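Local atomic coordinates of putative type VI secretion protein (Escherichia coli, PDB entry 6SKI), a protein that probably hydrolyses phospholipids as a toxic effector of the type VI secretion system, to whose VgrG spike it binds. Residues 326-331 / 407-412. Numbering follows the deposited sequence.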
loop_
_atom_site.group_PDB
_atom_site.type_symbol
_atom_site.label_atom_id
_atom_site.label_comp_id
_atom_site.label_asym_id
_atom_site.label_seq_id
_atom_site.Cartn_x
_atom_site.Cartn_y
_atom_site.Cartn_z
ATOM N N GLU A 326 -16.039 -3.593 -12.936
ATOM C CA GLU A 326 -16.228 -2.237 -12.441
ATOM C C GLU A 326 -17.228 -1.516 -13.332
ATOM O O GLU A 326 -16.904 -1.126 -14.457
ATOM C CB GLU A 326 -14.901 -1.490 -12.381
ATOM C CG GLU A 326 -13.800 -2.273 -11.708
ATOM C CD GLU A 326 -13.823 -2.100 -10.208
ATOM O OE1 GLU A 326 -14.687 -1.352 -9.710
ATOM O OE2 GLU A 326 -12.976 -2.702 -9.523
ATOM N N ASN A 327 -18.442 -1.344 -12.822
ATOM C CA ASN A 327 -19.473 -0.547 -13.465
ATOM C C ASN A 327 -19.733 0.665 -12.587
ATOM O O ASN A 327 -20.008 0.520 -11.392
ATOM C CB ASN A 327 -20.759 -1.347 -13.656
ATOM C CG ASN A 327 -20.613 -2.440 -14.681
ATOM O OD1 ASN A 327 -20.041 -2.232 -15.746
ATOM N ND2 ASN A 327 -21.124 -3.619 -14.362
ATOM N N GLU A 328 -19.649 1.848 -13.175
ATOM C CA GLU A 328 -19.753 3.098 -12.440
ATOM C C GLU A 328 -21.162 3.650 -12.580
ATOM O O GLU A 328 -21.559 4.085 -13.665
ATOM C CB GLU A 328 -18.727 4.111 -12.944
ATOM C CG GLU A 328 -17.296 3.746 -12.614
ATOM C CD GLU A 328 -16.318 4.833 -12.993
ATOM O OE1 GLU A 328 -16.549 5.512 -14.013
ATOM O OE2 GLU A 328 -15.317 5.012 -12.270
ATOM N N SER A 329 -21.912 3.626 -11.487
ATOM C CA SER A 329 -23.188 4.324 -11.372
ATOM C C SER A 329 -23.031 5.241 -10.167
ATOM O O SER A 329 -23.229 4.814 -9.026
ATOM C CB SER A 329 -24.344 3.346 -11.206
ATOM O OG SER A 329 -24.343 2.382 -12.242
ATOM N N LEU A 330 -22.682 6.499 -10.417
ATOM C CA LEU A 330 -22.136 7.355 -9.379
ATOM C C LEU A 330 -22.930 8.644 -9.258
ATOM O O LEU A 330 -23.299 9.251 -10.262
ATOM C CB LEU A 330 -20.671 7.700 -9.668
ATOM C CG LEU A 330 -19.761 6.564 -10.123
ATOM C CD1 LEU A 330 -18.451 7.122 -10.626
ATOM C CD2 LEU A 330 -19.525 5.576 -8.996
ATOM N N PHE A 331 -23.181 9.062 -8.025
ATOM C CA PHE A 331 -23.682 10.404 -7.773
ATOM C C PHE A 331 -22.507 11.368 -7.820
ATOM O O PHE A 331 -21.591 11.278 -6.999
ATOM C CB PHE A 331 -24.384 10.486 -6.420
ATOM C CG PHE A 331 -25.788 9.969 -6.432
ATOM C CD1 PHE A 331 -26.659 10.323 -7.440
ATOM C CD2 PHE A 331 -26.243 9.142 -5.424
ATOM C CE1 PHE A 331 -27.950 9.851 -7.452
ATOM C CE2 PHE A 331 -27.536 8.674 -5.431
ATOM C CZ PHE A 331 -28.389 9.027 -6.446
ATOM N N PHE A 407 -23.613 9.768 -13.054
ATOM C CA PHE A 407 -22.716 9.340 -14.113
ATOM C C PHE A 407 -22.847 7.835 -14.271
ATOM O O PHE A 407 -22.716 7.093 -13.292
ATOM C CB PHE A 407 -21.272 9.720 -13.793
ATOM C CG PHE A 407 -20.305 9.399 -14.890
ATOM C CD1 PHE A 407 -20.441 9.971 -16.138
ATOM C CD2 PHE A 407 -19.260 8.524 -14.671
ATOM C CE1 PHE A 407 -19.555 9.677 -17.142
ATOM C CE2 PHE A 407 -18.372 8.228 -15.675
ATOM C CZ PHE A 407 -18.520 8.807 -16.911
ATOM N N GLU A 408 -23.121 7.389 -15.495
ATOM C CA GLU A 408 -23.247 5.972 -15.802
ATOM C C GLU A 408 -22.203 5.596 -16.839
ATOM O O GLU A 408 -22.231 6.102 -17.964
ATOM C CB GLU A 408 -24.646 5.635 -16.317
ATOM C CG GLU A 408 -25.743 5.768 -15.287
ATOM C CD GLU A 408 -26.980 6.447 -15.839
ATOM O OE1 GLU A 408 -27.922 5.733 -16.242
ATOM O OE2 GLU A 408 -27.010 7.696 -15.873
ATOM N N ARG A 409 -21.296 4.704 -16.463
ATOM C CA ARG A 409 -20.317 4.143 -17.378
ATOM C C ARG A 409 -20.226 2.654 -17.102
ATOM O O ARG A 409 -20.263 2.234 -15.945
ATOM C CB ARG A 409 -18.945 4.803 -17.221
ATOM C CG ARG A 409 -17.950 4.377 -18.277
ATOM C CD ARG A 409 -16.736 5.276 -18.293
ATOM N NE ARG A 409 -16.258 5.566 -16.950
ATOM C CZ ARG A 409 -15.006 5.900 -16.666
ATOM N NH1 ARG A 409 -14.108 5.988 -17.634
ATOM N NH2 ARG A 409 -14.655 6.145 -15.414
ATOM N N MET A 410 -20.125 1.856 -18.154
ATOM C CA MET A 410 -20.175 0.411 -18.021
ATOM C C MET A 410 -18.898 -0.211 -18.562
ATOM O O MET A 410 -18.367 0.230 -19.586
ATOM C CB MET A 410 -21.388 -0.164 -18.751
ATOM C CG MET A 410 -22.696 -0.007 -17.994
ATOM S SD MET A 410 -23.068 -1.408 -16.929
ATOM C CE MET A 410 -22.548 -2.761 -17.975
ATOM N N ALA A 411 -18.412 -1.236 -17.862
ATOM C CA ALA A 411 -17.258 -2.027 -18.283
ATOM C C ALA A 411 -16.011 -1.155 -18.428
ATOM O O ALA A 411 -15.416 -1.044 -19.502
ATOM C CB ALA A 411 -17.558 -2.778 -19.584
ATOM N N VAL A 412 -15.619 -0.534 -17.321
ATOM C CA VAL A 412 -14.412 0.287 -17.295
ATOM C C VAL A 412 -13.196 -0.631 -17.286
ATOM O O VAL A 412 -13.000 -1.393 -16.329
ATOM C CB VAL A 412 -14.406 1.236 -16.088
ATOM C CG1 VAL A 412 -13.373 2.328 -16.287
ATOM C CG2 VAL A 412 -15.782 1.839 -15.882
#
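Glu328 and Arg409 face each other as a hydrogen-bonded pair of antiparallel strands, where strand 328-341, outermost within this chain, joins strand 398-409, the central strand of a three-stranded sheet completed by strand 376-386. This sheet is separate from the mixed, mainly parallel one, which is consistent with an alpha/beta-hydrolase core. Arg409 N gives a nearly straight bond to Glu328 O at 2.9 Å, and Glu328 N returns one to Arg409 O. Two residues on, Leu330 and Phe407 exchange the same two bonds, and between these pairs Ser329 and Glu408 form a non-hydrogen-bonded pair with side chains on the other face.

On the face carrying Glu328, Arg409, Leu330 and Phe407, the two charged side chains lie side by side, pointing the same way, in a salt bridge. With chi1 at -172° the Arg409 chain leaves opposite N, and a bend at chi3 brings the guanidinium edge to Glu328 OE1. NH2 and, more weakly, NE (3.0 Å) both donate to this one oxygen, and the planes are 47° apart, unlike a coplanar two-oxygen pairing. OE1 also lies at the rim of the Phe407 ring, in its plane, 3.7 Å from CE2. Val412 CG1 sits 3.9 Å from the guanidinium plane, over its centre.

Where segment 407-412 leaves the strand, Ala411 N donates to Asn327 OD1 at 2.9 Å and Val412 N to Glu326 O. Met410 folds its thioether against the Asn327 amide.

Outside the segments, Thr486 O accepts from Arg409 NH2, and Cys488 N bonds Glu328 OE2 weakly. Beside the salt bridge, Leu330 CD1 rests 4.4 Å from Phe407 CD2, near the ring plane.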